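Local coordinates for protein lysin (Bacillus phage PBC5, PDB 6ILU) that probably binds the bacterial cell wall through its SH3b domains, as the cell-wall-binding part of a phage endolysin, at residues 80-85 with 120-125. Residues are numbered along the deposited sequence; the frame is centred on the assembly and turned at random.
Sequences YKVRSK and GYVDIG. With EDO (1,2-ethanediol), chain H; EDO (1,2-ethanediol), chain K; SO4 (sulfate ion), chain G; SO4 (sulfate ion), chain D.
Val82 spreads its two methyls over Val122 and Ile124, CG2 meeting the valine while CG1 fits between the two, and so joins strand 75-84 to the three-stranded sheet 116-118/121-123/129-131 within one SH3b-type lobe. Strand 75-84 belongs to a larger antiparallel sheet that continues into the other lobe, whereas strand 121-123 is the middle strand of the smaller one, and between them the contact is made by side chains alone. CG2 of Val82 meets CG2 of Val122 at 4.0 Å, the two side chains running antiparallel alongside each other. With CG1 of Val82 anti to the backbone N (chi1 -176°), that methyl is directed to CG2 of Ile124, 3.8 Å away, and also lies 4.1 Å from CG1 of Val122. The Ile124 side chain lies roughly perpendicular to that of Val82. All three residues are buried; Val135 and Ile130 extend the apolar cluster on the Val82 and Ile124 sides respectively.

The neighbours Arg83 and Asp123 have their CB atoms directed away from the interface. Arg83 forms a salt bridge with the C-terminal carboxylate of Lys140 and holds an ethanediol through NE and NH2. Asp123 closes an Asx turn where its strand ends: its OD1 accepts the backbone N of Gly125 at 2.9 Å, approached from well above the carboxylate plane, while OD2 takes a hydrogen bond from O1 of a second ethanediol at 2.6 Å.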
loop_
_atom_site.group_PDB
_atom_site.type_symbol
_atom_site.label_atom_id
_atom_site.label_comp_id
_atom_site.label_asym_id
_atom_site.label_seq_id
_atom_site.Cartn_x
_atom_site.Cartn_y
_atom_site.Cartn_z
ATOM N N TYR A 80 -4.831 -1.309 -4.139
ATOM C CA TYR A 80 -4.535 -1.368 -5.558
ATOM C C TYR A 80 -3.970 -2.751 -5.896
ATOM O O TYR A 80 -3.260 -3.366 -5.103
ATOM C CB TYR A 80 -3.557 -0.263 -5.944
ATOM C CG TYR A 80 -4.162 1.128 -5.913
ATOM C CD1 TYR A 80 -5.530 1.332 -5.711
ATOM C CD2 TYR A 80 -3.342 2.245 -6.116
ATOM C CE1 TYR A 80 -6.063 2.609 -5.728
ATOM C CE2 TYR A 80 -3.853 3.499 -6.115
ATOM C CZ TYR A 80 -5.213 3.689 -5.913
ATOM O OH TYR A 80 -5.719 4.969 -5.914
ATOM N N LYS A 81 -4.339 -3.246 -7.077
ATOM C CA LYS A 81 -3.979 -4.587 -7.533
ATOM C C LYS A 81 -2.872 -4.511 -8.579
ATOM O O LYS A 81 -2.934 -3.705 -9.538
ATOM C CB LYS A 81 -5.211 -5.306 -8.127
ATOM C CG LYS A 81 -6.381 -5.294 -7.159
ATOM C CD LYS A 81 -6.129 -6.260 -6.035
ATOM C CE LYS A 81 -7.279 -6.209 -5.025
ATOM N NZ LYS A 81 -7.119 -7.249 -3.996
ATOM N N VAL A 82 -1.871 -5.375 -8.381
ATOM C CA VAL A 82 -0.676 -5.391 -9.226
ATOM C C VAL A 82 -0.705 -6.627 -10.104
ATOM O O VAL A 82 -0.822 -7.746 -9.591
ATOM C CB VAL A 82 0.618 -5.362 -8.351
ATOM C CG1 VAL A 82 1.890 -5.278 -9.238
ATOM C CG2 VAL A 82 0.592 -4.139 -7.359
ATOM N N ARG A 83 -0.616 -6.433 -11.426
ATOM C CA ARG A 83 -0.644 -7.570 -12.358
ATOM C C ARG A 83 0.466 -7.434 -13.360
ATOM O O ARG A 83 0.720 -6.337 -13.834
ATOM C CB ARG A 83 -1.974 -7.643 -13.080
ATOM C CG ARG A 83 -3.152 -7.999 -12.176
ATOM C CD ARG A 83 -4.433 -7.888 -13.013
ATOM N NE ARG A 83 -5.642 -8.169 -12.242
ATOM C CZ ARG A 83 -6.361 -7.241 -11.617
ATOM N NH1 ARG A 83 -5.986 -5.962 -11.648
ATOM N NH2 ARG A 83 -7.466 -7.596 -10.953
ATOM N N SER A 84 1.130 -8.534 -13.687
ATOM C CA SER A 84 2.087 -8.508 -14.816
ATOM C C SER A 84 1.458 -7.961 -16.103
ATOM O O SER A 84 0.274 -8.217 -16.399
ATOM C CB SER A 84 2.640 -9.922 -15.085
ATOM O OG SER A 84 3.509 -9.907 -16.206
ATOM N N LYS A 85 2.261 -7.239 -16.892
ATOM C CA LYS A 85 1.826 -6.839 -18.227
ATOM C C LYS A 85 1.971 -7.989 -19.227
ATOM O O LYS A 85 1.492 -7.884 -20.345
ATOM C CB LYS A 85 2.631 -5.629 -18.752
ATOM C CG LYS A 85 2.340 -4.312 -18.034
ATOM C CD LYS A 85 3.115 -3.173 -18.695
ATOM C CE LYS A 85 2.817 -1.832 -18.007
ATOM N NZ LYS A 85 3.705 -0.746 -18.591
ATOM N N GLY A 120 9.753 4.254 -8.498
ATOM C CA GLY A 120 9.427 3.505 -9.706
ATOM C C GLY A 120 9.320 2.007 -9.501
ATOM O O GLY A 120 9.325 1.236 -10.494
ATOM N N TYR A 121 9.249 1.576 -8.244
ATOM C CA TYR A 121 9.096 0.154 -7.919
ATOM C C TYR A 121 7.908 -0.009 -7.004
ATOM O O TYR A 121 7.653 0.866 -6.174
ATOM C CB TYR A 121 10.313 -0.395 -7.158
ATOM C CG TYR A 121 11.556 -0.556 -8.033
ATOM C CD1 TYR A 121 12.029 -1.824 -8.318
ATOM C CD2 TYR A 121 12.264 0.556 -8.477
ATOM C CE1 TYR A 121 13.172 -1.978 -9.119
ATOM C CE2 TYR A 121 13.393 0.394 -9.303
ATOM C CZ TYR A 121 13.827 -0.880 -9.580
ATOM O OH TYR A 121 14.947 -1.098 -10.341
ATOM N N VAL A 122 7.262 -1.164 -7.103
ATOM C CA VAL A 122 6.137 -1.490 -6.214
ATOM C C VAL A 122 6.421 -2.776 -5.460
ATOM O O VAL A 122 6.976 -3.736 -6.009
ATOM C CB VAL A 122 4.810 -1.571 -7.030
ATOM C CG1 VAL A 122 4.858 -2.627 -8.221
ATOM C CG2 VAL A 122 3.599 -1.863 -6.100
ATOM N N ASP A 123 6.121 -2.749 -4.157
ATOM C CA ASP A 123 6.271 -3.904 -3.295
ATOM C C ASP A 123 4.996 -4.717 -3.403
ATOM O O ASP A 123 3.914 -4.217 -3.052
ATOM C CB ASP A 123 6.553 -3.424 -1.838
ATOM C CG ASP A 123 6.807 -4.555 -0.860
ATOM O OD1 ASP A 123 6.813 -5.738 -1.259
ATOM O OD2 ASP A 123 6.970 -4.243 0.347
ATOM N N ILE A 124 5.099 -5.970 -3.850
ATOM C CA ILE A 124 3.917 -6.819 -3.933
ATOM C C ILE A 124 3.692 -7.665 -2.671
ATOM O O ILE A 124 2.851 -8.572 -2.653
ATOM C CB ILE A 124 3.990 -7.779 -5.158
ATOM C CG1 ILE A 124 5.303 -8.584 -5.114
ATOM C CG2 ILE A 124 3.870 -6.944 -6.411
ATOM C CD1 ILE A 124 5.318 -9.867 -6.073
ATOM N N GLY A 125 4.441 -7.354 -1.616
ATOM C CA GLY A 125 4.317 -8.036 -0.342
ATOM C C GLY A 125 5.452 -9.008 -0.144
ATOM O O GLY A 125 5.979 -9.562 -1.119
HETATM C C1 EDO H . 5.581 -5.581 2.980
HETATM O O1 EDO H . 6.508 -6.159 2.054
HETATM C C2 EDO H . 5.171 -6.587 4.051
HETATM O O2 EDO H . 4.990 -7.900 3.508
HETATM C C1 EDO K . -8.152 -10.815 -12.805
HETATM O O1 EDO K . -6.858 -10.727 -13.436
HETATM C C2 EDO K . -8.018 -11.520 -11.468
HETATM O O2 EDO K . -8.335 -10.572 -10.442
HETATM S S SO4 G . 0.156 1.624 -17.553
HETATM O O1 SO4 G . 0.240 0.665 -16.451
HETATM O O2 SO4 G . -0.021 2.993 -17.050
HETATM O O3 SO4 G . -0.975 1.262 -18.408
HETATM O O4 SO4 G . 1.392 1.555 -18.329
HETATM S S SO4 D . -7.830 -8.152 -0.064
HETATM O O1 SO4 D . -7.751 -7.158 1.010
HETATM O O2 SO4 D . -8.653 -9.272 0.379
HETATM O O3 SO4 D . -6.503 -8.637 -0.414
HETATM O O4 SO4 D . -8.447 -7.577 -1.253
#